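Local coordinates for protein beta-L-arabinobiosidase (Bacteroides thetaiotaomicron, PDB 5MQR) that hydrolyses glycosidic linkages of plant pectin as a beta-L-arabinobiosidase, and possibly has sialidase-type activity, at residues I641-P646 / E694-R699; W677-H682 / I716-W721. All blocks are in the same frame, centred on the assembly; numbering follows the deposited sequence.

Contact 1 of 2, residues I641-P646 / E694-R699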
loop_
_atom_site.group_PDB
_atom_site.type_symbol
_atom_site.label_atom_id
_atom_site.label_comp_id
_atom_site.label_asym_id
_atom_site.label_seq_id
_atom_site.Cartn_x
_atom_site.Cartn_y
_atom_site.Cartn_z
ATOM N N ILE A 641 -36.227 -14.988 9.289
ATOM C CA ILE A 641 -36.112 -15.179 10.734
ATOM C C ILE A 641 -35.068 -14.227 11.275
ATOM O O ILE A 641 -33.953 -14.155 10.740
ATOM C CB ILE A 641 -35.703 -16.627 11.073
ATOM C CG1 ILE A 641 -36.855 -17.596 10.810
ATOM C CG2 ILE A 641 -35.297 -16.743 12.536
ATOM C CD1 ILE A 641 -36.460 -19.067 10.854
ATOM N N VAL A 642 -35.429 -13.501 12.331
ATOM C CA VAL A 642 -34.549 -12.523 12.969
ATOM C C VAL A 642 -34.091 -13.036 14.325
ATOM O O VAL A 642 -34.915 -13.368 15.156
ATOM C CB VAL A 642 -35.283 -11.185 13.179
ATOM C CG1 VAL A 642 -34.380 -10.165 13.888
ATOM C CG2 VAL A 642 -35.783 -10.639 11.835
ATOM N N GLN A 643 -32.781 -13.084 14.552
ATOM C CA GLN A 643 -32.249 -13.454 15.856
ATOM C C GLN A 643 -31.579 -12.227 16.478
ATOM O O GLN A 643 -32.160 -11.136 16.408
ATOM C CB GLN A 643 -31.421 -14.730 15.737
ATOM C CG GLN A 643 -32.304 -15.915 15.318
ATOM C CD GLN A 643 -31.698 -17.284 15.586
ATOM O OE1 GLN A 643 -32.390 -18.172 16.066
ATOM N NE2 GLN A 643 -30.403 -17.476 15.256
ATOM N N ALA A 644 -30.410 -12.340 17.095
ATOM C CA ALA A 644 -29.877 -11.217 17.881
ATOM C C ALA A 644 -29.491 -9.996 17.044
ATOM O O ALA A 644 -29.512 -8.895 17.538
ATOM C CB ALA A 644 -28.674 -11.661 18.702
ATOM N N ILE A 645 -29.074 -10.211 15.801
ATOM C CA ILE A 645 -28.566 -9.142 14.960
ATOM C C ILE A 645 -29.402 -9.131 13.687
ATOM O O ILE A 645 -29.130 -9.908 12.747
ATOM C CB ILE A 645 -27.076 -9.325 14.695
ATOM C CG1 ILE A 645 -26.314 -9.186 16.020
ATOM C CG2 ILE A 645 -26.549 -8.245 13.755
ATOM C CD1 ILE A 645 -25.034 -9.941 16.012
ATOM N N PRO A 646 -30.441 -8.271 13.658
ATOM C CA PRO A 646 -31.268 -8.126 12.469
ATOM C C PRO A 646 -30.454 -7.656 11.265
ATOM O O PRO A 646 -29.366 -7.108 11.453
ATOM C CB PRO A 646 -32.277 -7.046 12.874
ATOM C CG PRO A 646 -32.281 -7.072 14.363
ATOM C CD PRO A 646 -30.854 -7.308 14.698
ATOM N N GLU A 694 -27.594 -23.688 14.189
ATOM C CA GLU A 694 -27.253 -24.397 12.956
ATOM C C GLU A 694 -28.371 -24.143 11.914
ATOM O O GLU A 694 -28.098 -23.588 10.819
ATOM C CB GLU A 694 -27.080 -25.902 13.249
ATOM C CG GLU A 694 -26.788 -26.782 12.047
ATOM C CD GLU A 694 -26.989 -28.273 12.303
ATOM O OE1 GLU A 694 -26.194 -28.895 13.029
ATOM O OE2 GLU A 694 -27.917 -28.843 11.708
ATOM N N PHE A 695 -29.599 -24.569 12.266
ATOM C CA PHE A 695 -30.826 -24.234 11.546
ATOM C C PHE A 695 -31.412 -22.995 12.201
ATOM O O PHE A 695 -31.456 -22.918 13.441
ATOM C CB PHE A 695 -31.884 -25.323 11.704
ATOM C CG PHE A 695 -31.704 -26.519 10.807
ATOM C CD1 PHE A 695 -32.179 -26.499 9.511
ATOM C CD2 PHE A 695 -31.128 -27.677 11.286
ATOM C CE1 PHE A 695 -32.066 -27.611 8.689
ATOM C CE2 PHE A 695 -30.999 -28.794 10.480
ATOM C CZ PHE A 695 -31.476 -28.761 9.174
ATOM N N LEU A 696 -31.899 -22.052 11.397
ATOM C CA LEU A 696 -32.684 -20.922 11.934
ATOM C C LEU A 696 -34.083 -21.386 12.353
ATOM O O LEU A 696 -34.563 -21.004 13.411
ATOM C CB LEU A 696 -32.807 -19.769 10.942
ATOM C CG LEU A 696 -31.504 -19.109 10.507
ATOM C CD1 LEU A 696 -31.825 -18.035 9.478
ATOM C CD2 LEU A 696 -30.760 -18.496 11.676
ATOM N N VAL A 697 -34.711 -22.219 11.525
ATOM C CA VAL A 697 -36.001 -22.806 11.865
ATOM C C VAL A 697 -35.915 -23.716 13.104
ATOM O O VAL A 697 -34.856 -24.279 13.411
ATOM C CB VAL A 697 -36.635 -23.598 10.688
ATOM C CG1 VAL A 697 -36.842 -22.702 9.461
ATOM C CG2 VAL A 697 -35.829 -24.859 10.374
ATOM N N GLN A 698 -37.039 -23.821 13.813
ATOM C CA GLN A 698 -37.116 -24.540 15.082
ATOM C C GLN A 698 -37.059 -26.038 14.828
ATOM O O GLN A 698 -37.992 -26.586 14.262
ATOM C CB GLN A 698 -38.432 -24.212 15.805
ATOM C CG GLN A 698 -38.687 -24.988 17.097
ATOM C CD GLN A 698 -37.819 -24.492 18.221
ATOM O OE1 GLN A 698 -36.901 -25.198 18.702
ATOM N NE2 GLN A 698 -38.078 -23.250 18.643
ATOM N N ARG A 699 -36.005 -26.709 15.277
ATOM C CA ARG A 699 -35.903 -28.171 15.097
ATOM C C ARG A 699 -36.408 -28.939 16.332
ATOM O O ARG A 699 -36.183 -28.523 17.457
ATOM C CB ARG A 699 -34.472 -28.566 14.729
ATOM C CG ARG A 699 -33.931 -27.768 13.543
ATOM C CD ARG A 699 -34.598 -28.149 12.236
ATOM N NE ARG A 699 -34.104 -29.427 11.746
ATOM C CZ ARG A 699 -34.710 -30.195 10.837
ATOM N NH1 ARG A 699 -35.879 -29.856 10.301
ATOM N NH2 ARG A 699 -34.143 -31.329 10.467
HETATM O O HOH W 1 -33.024 -20.677 15.528
#

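Contact 2 of 2, residues W677-H682 / I716-W721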
loop_
_atom_site.group_PDB
_atom_site.type_symbol
_atom_site.label_atom_id
_atom_site.label_comp_id
_atom_site.label_asym_id
_atom_site.label_seq_id
_atom_site.Cartn_x
_atom_site.Cartn_y
_atom_site.Cartn_z
ATOM N N TRP A 677 -22.162 -12.417 6.634
ATOM C CA TRP A 677 -23.506 -11.884 6.785
ATOM C C TRP A 677 -24.494 -12.988 7.171
ATOM O O TRP A 677 -25.438 -12.776 7.935
ATOM C CB TRP A 677 -23.917 -11.225 5.453
ATOM C CG TRP A 677 -25.311 -10.667 5.370
ATOM C CD1 TRP A 677 -25.723 -9.420 5.734
ATOM C CD2 TRP A 677 -26.443 -11.313 4.821
ATOM N NE1 TRP A 677 -27.054 -9.258 5.463
ATOM C CE2 TRP A 677 -27.523 -10.409 4.899
ATOM C CE3 TRP A 677 -26.663 -12.580 4.284
ATOM C CZ2 TRP A 677 -28.806 -10.735 4.465
ATOM C CZ3 TRP A 677 -27.934 -12.901 3.844
ATOM C CH2 TRP A 677 -28.987 -11.975 3.928
ATOM N N SER A 678 -24.266 -14.160 6.611
ATOM C CA SER A 678 -25.058 -15.314 6.907
ATOM C C SER A 678 -24.801 -15.830 8.319
ATOM O O SER A 678 -25.735 -15.988 9.088
ATOM C CB SER A 678 -24.733 -16.422 5.921
ATOM O OG SER A 678 -25.771 -17.352 6.045
ATOM N N LEU A 679 -23.533 -16.091 8.637
ATOM C CA LEU A 679 -23.141 -16.574 9.969
ATOM C C LEU A 679 -23.723 -15.699 11.071
ATOM O O LEU A 679 -24.210 -16.197 12.070
ATOM C CB LEU A 679 -21.620 -16.607 10.118
ATOM C CG LEU A 679 -21.105 -17.065 11.476
ATOM C CD1 LEU A 679 -21.288 -18.565 11.628
ATOM C CD2 LEU A 679 -19.660 -16.685 11.666
ATOM N N ARG A 680 -23.696 -14.386 10.860
ATOM C CA ARG A 680 -24.172 -13.447 11.858
ATOM C C ARG A 680 -25.642 -13.673 12.274
ATOM O O ARG A 680 -26.002 -13.421 13.436
ATOM C CB ARG A 680 -23.846 -11.991 11.448
ATOM C CG ARG A 680 -24.956 -10.961 11.603
ATOM C CD ARG A 680 -25.770 -11.085 10.335
ATOM N NE ARG A 680 -27.112 -10.730 10.504
ATOM C CZ ARG A 680 -27.977 -10.628 9.509
ATOM N NH1 ARG A 680 -27.658 -10.861 8.229
ATOM N NH2 ARG A 680 -29.207 -10.282 9.838
ATOM N N LYS A 681 -26.462 -14.189 11.357
ATOM C CA LYS A 681 -27.863 -14.496 11.650
ATOM C C LYS A 681 -28.010 -15.501 12.767
ATOM O O LYS A 681 -29.062 -15.554 13.421
ATOM C CB LYS A 681 -28.586 -15.048 10.421
ATOM C CG LYS A 681 -28.796 -14.045 9.289
ATOM C CD LYS A 681 -29.327 -14.752 8.040
ATOM C CE LYS A 681 -29.752 -13.768 6.954
ATOM N NZ LYS A 681 -31.008 -13.045 7.304
ATOM N N HIS A 682 -26.961 -16.307 12.983
ATOM C CA HIS A 682 -27.005 -17.412 13.929
ATOM C C HIS A 682 -26.597 -17.054 15.346
ATOM O O HIS A 682 -26.703 -17.886 16.244
ATOM C CB HIS A 682 -26.211 -18.604 13.396
ATOM C CG HIS A 682 -26.815 -19.193 12.172
ATOM N ND1 HIS A 682 -27.764 -20.190 12.225
ATOM C CD2 HIS A 682 -26.665 -18.878 10.866
ATOM C CE1 HIS A 682 -28.146 -20.488 10.997
ATOM N NE2 HIS A 682 -27.506 -19.694 10.156
ATOM N N ILE A 716 -16.782 -22.773 15.696
ATOM C CA ILE A 716 -15.646 -22.173 16.382
ATOM C C ILE A 716 -14.549 -21.817 15.389
ATOM O O ILE A 716 -13.958 -20.739 15.486
ATOM C CB ILE A 716 -15.115 -23.084 17.500
ATOM C CG1 ILE A 716 -16.196 -23.250 18.569
ATOM C CG2 ILE A 716 -13.847 -22.510 18.108
ATOM C CD1 ILE A 716 -15.971 -24.405 19.514
ATOM N N TYR A 717 -14.261 -22.721 14.460
ATOM C CA TYR A 717 -13.211 -22.465 13.452
ATOM C C TYR A 717 -13.546 -21.235 12.590
ATOM O O TYR A 717 -12.653 -20.460 12.239
ATOM C CB TYR A 717 -12.939 -23.686 12.571
ATOM C CG TYR A 717 -11.803 -24.614 13.031
ATOM C CD1 TYR A 717 -11.967 -25.516 14.076
ATOM C CD2 TYR A 717 -10.566 -24.617 12.363
ATOM C CE1 TYR A 717 -10.937 -26.364 14.453
ATOM C CE2 TYR A 717 -9.547 -25.458 12.731
ATOM C CZ TYR A 717 -9.721 -26.326 13.786
ATOM O OH TYR A 717 -8.655 -27.140 14.144
ATOM N N GLU A 718 -14.824 -21.046 12.263
ATOM C CA GLU A 718 -15.242 -19.880 11.506
ATOM C C GLU A 718 -15.285 -18.635 12.371
ATOM O O GLU A 718 -14.782 -17.585 11.965
ATOM C CB GLU A 718 -16.609 -20.077 10.873
ATOM C CG GLU A 718 -16.981 -19.038 9.802
ATOM C CD GLU A 718 -16.488 -19.406 8.405
ATOM O OE1 GLU A 718 -15.520 -20.200 8.295
ATOM O OE2 GLU A 718 -17.080 -18.915 7.411
ATOM N N SER A 719 -15.897 -18.745 13.541
ATOM C CA SER A 719 -16.163 -17.584 14.373
ATOM C C SER A 719 -14.941 -17.053 15.101
ATOM O O SER A 719 -14.991 -15.958 15.652
ATOM C CB SER A 719 -17.265 -17.884 15.375
ATOM O OG SER A 719 -18.446 -18.306 14.699
ATOM N N ARG A 720 -13.843 -17.810 15.112
ATOM C CA ARG A 720 -12.643 -17.379 15.837
ATOM C C ARG A 720 -12.033 -16.104 15.249
ATOM O O ARG A 720 -11.248 -15.454 15.928
ATOM C CB ARG A 720 -11.601 -18.495 15.927
ATOM C CG ARG A 720 -10.949 -18.863 14.597
ATOM C CD ARG A 720 -10.060 -20.088 14.745
ATOM N NE ARG A 720 -9.662 -20.626 13.437
ATOM C CZ ARG A 720 -8.556 -21.341 13.201
ATOM N NH1 ARG A 720 -7.685 -21.587 14.172
ATOM N NH2 ARG A 720 -8.301 -21.787 11.966
ATOM N N TRP A 721 -12.413 -15.754 14.011
ATOM C CA TRP A 721 -11.914 -14.563 13.315
ATOM C C TRP A 721 -12.670 -13.279 13.604
ATOM O O TRP A 721 -12.226 -12.201 13.201
ATOM C CB TRP A 721 -11.860 -14.813 11.794
ATOM C CG TRP A 721 -11.000 -15.972 11.473
ATOM C CD1 TRP A 721 -11.420 -17.226 11.142
ATOM C CD2 TRP A 721 -9.569 -16.028 11.520
ATOM N NE1 TRP A 721 -10.345 -18.046 10.947
ATOM C CE2 TRP A 721 -9.195 -17.340 11.185
ATOM C CE3 TRP A 721 -8.564 -15.094 11.811
ATOM C CZ2 TRP A 721 -7.871 -17.750 11.133
ATOM C CZ3 TRP A 721 -7.243 -15.501 11.759
ATOM C CH2 TRP A 721 -6.906 -16.830 11.414
#

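Contact 1 of 2, residues I641-P646 / E694-R699
I641 reaches L696 and V697 with the last carbon of its side chain, which stands over one face of the peptide group joining them. CD1 of I641 lies 3.6 Å from the carbonyl carbon of L696, and the same methyl is 3.7 Å from CB of L696 and 3.9 Å from CG1 of V697. The long branch is set for this: CG1 lies anti to the carbonyl carbon (chi1 -72°) and CD1 continues outward (chi2 169°). A slender unbranched tip fits between two neighbouring side chains and needs no polar partner of its own. Q643 and L696 cross obliquely, with NE2 of the amide 3.7 Å from CD2 of L696. This is a van der Waals contact between the amide nitrogen and a methyl, while the N-H groups are used on K681 O and T693 OG1. Here two loops meet in the helical part of a six-hairpin glycosidase, the one between helices 627-636 and 647-657 and the one that leads from strand 691-692 to helix 712-719. Between 641-646 and 694-699 there is no direct hydrogen bond; a water lies 2.6 Å from OE1 of Q643 and is also hydrogen-bonded to the backbone O of L696. Glutamine suits the place because its extended chain spans toward the second loop while its two ends use different partners: the oxygen takes the water and, weakly, K684 NZ, and the nitrogen also ties the first loop to T693, just before E694. L696 is buried and also packs on H682. Beyond it, N706 holds the loop by two backbone groups, V697 O through ND2 and R699 N through OD1. On the ring of F695, NE of R699 rides 3.4 Å above the plane, offset toward the rim, and bonds to Y701 OH.

Contact 2 of 2, residues W677-H682 / I716-W721
L679 meets the second helix through its branched tip: CD2 lies 3.6 Å from OG of S719 and 4.0 Å from CG of E718. A chi1 of 179° puts CG anti to the backbone N, and the leucine and the glutamate run past each other, heading opposite ways. A small serine leaves room for a methyl beside it, and its hydroxyl is occupied by a hydrogen bond to H715 O, one turn back, so the methyl beside it probably costs no hydrogen bond. E718 offers only its methylene here. Its chain bends at chi2 (87°), and OE1 and OE2 bond to the backbone N of D1023 and N1022, at the start of helix 1022-1029, where a carboxylate would probably be favoured by the helix dipole. The contact joins the C-terminal parts of helices 666-680 and 712-719 in the helical glycoside hydrolase region, which is consistent with the packing of a six-hairpin fold. Further out, the guanidinium of R720 lies between W721 on one face and Y717 on the other. Its NE bonds to Y717 O at 3.2 Å, and NH2 forms a salt bridge with D1023. On the first helix, NH1 of R680 reaches back to W677 O at 2.9 Å.

Overall arrangement
The two contacts lie about 13 Å apart between centres, and their segments alternate along the chain, so one segment of each contact falls, in sequence, between the two of the other. Contact 1 joins loops near the periphery, is only partly buried and combines apolar packing with a water bridge. Contact 2 joins C-terminal parts of helices closer to the middle of the chain; its three touching residues are all buried, yet it covers half the area, 102 against 202 Å². Of its polar groups, S719 OG bonds within its own helix and the E718 carboxylate takes two backbone N-H groups at the start of helix 1022-1029. The contacts also meet directly: I645 O and R680 NH2 are 2.9 Å apart, a probable hydrogen bond. T693 serves both, bonding Q643 and H682.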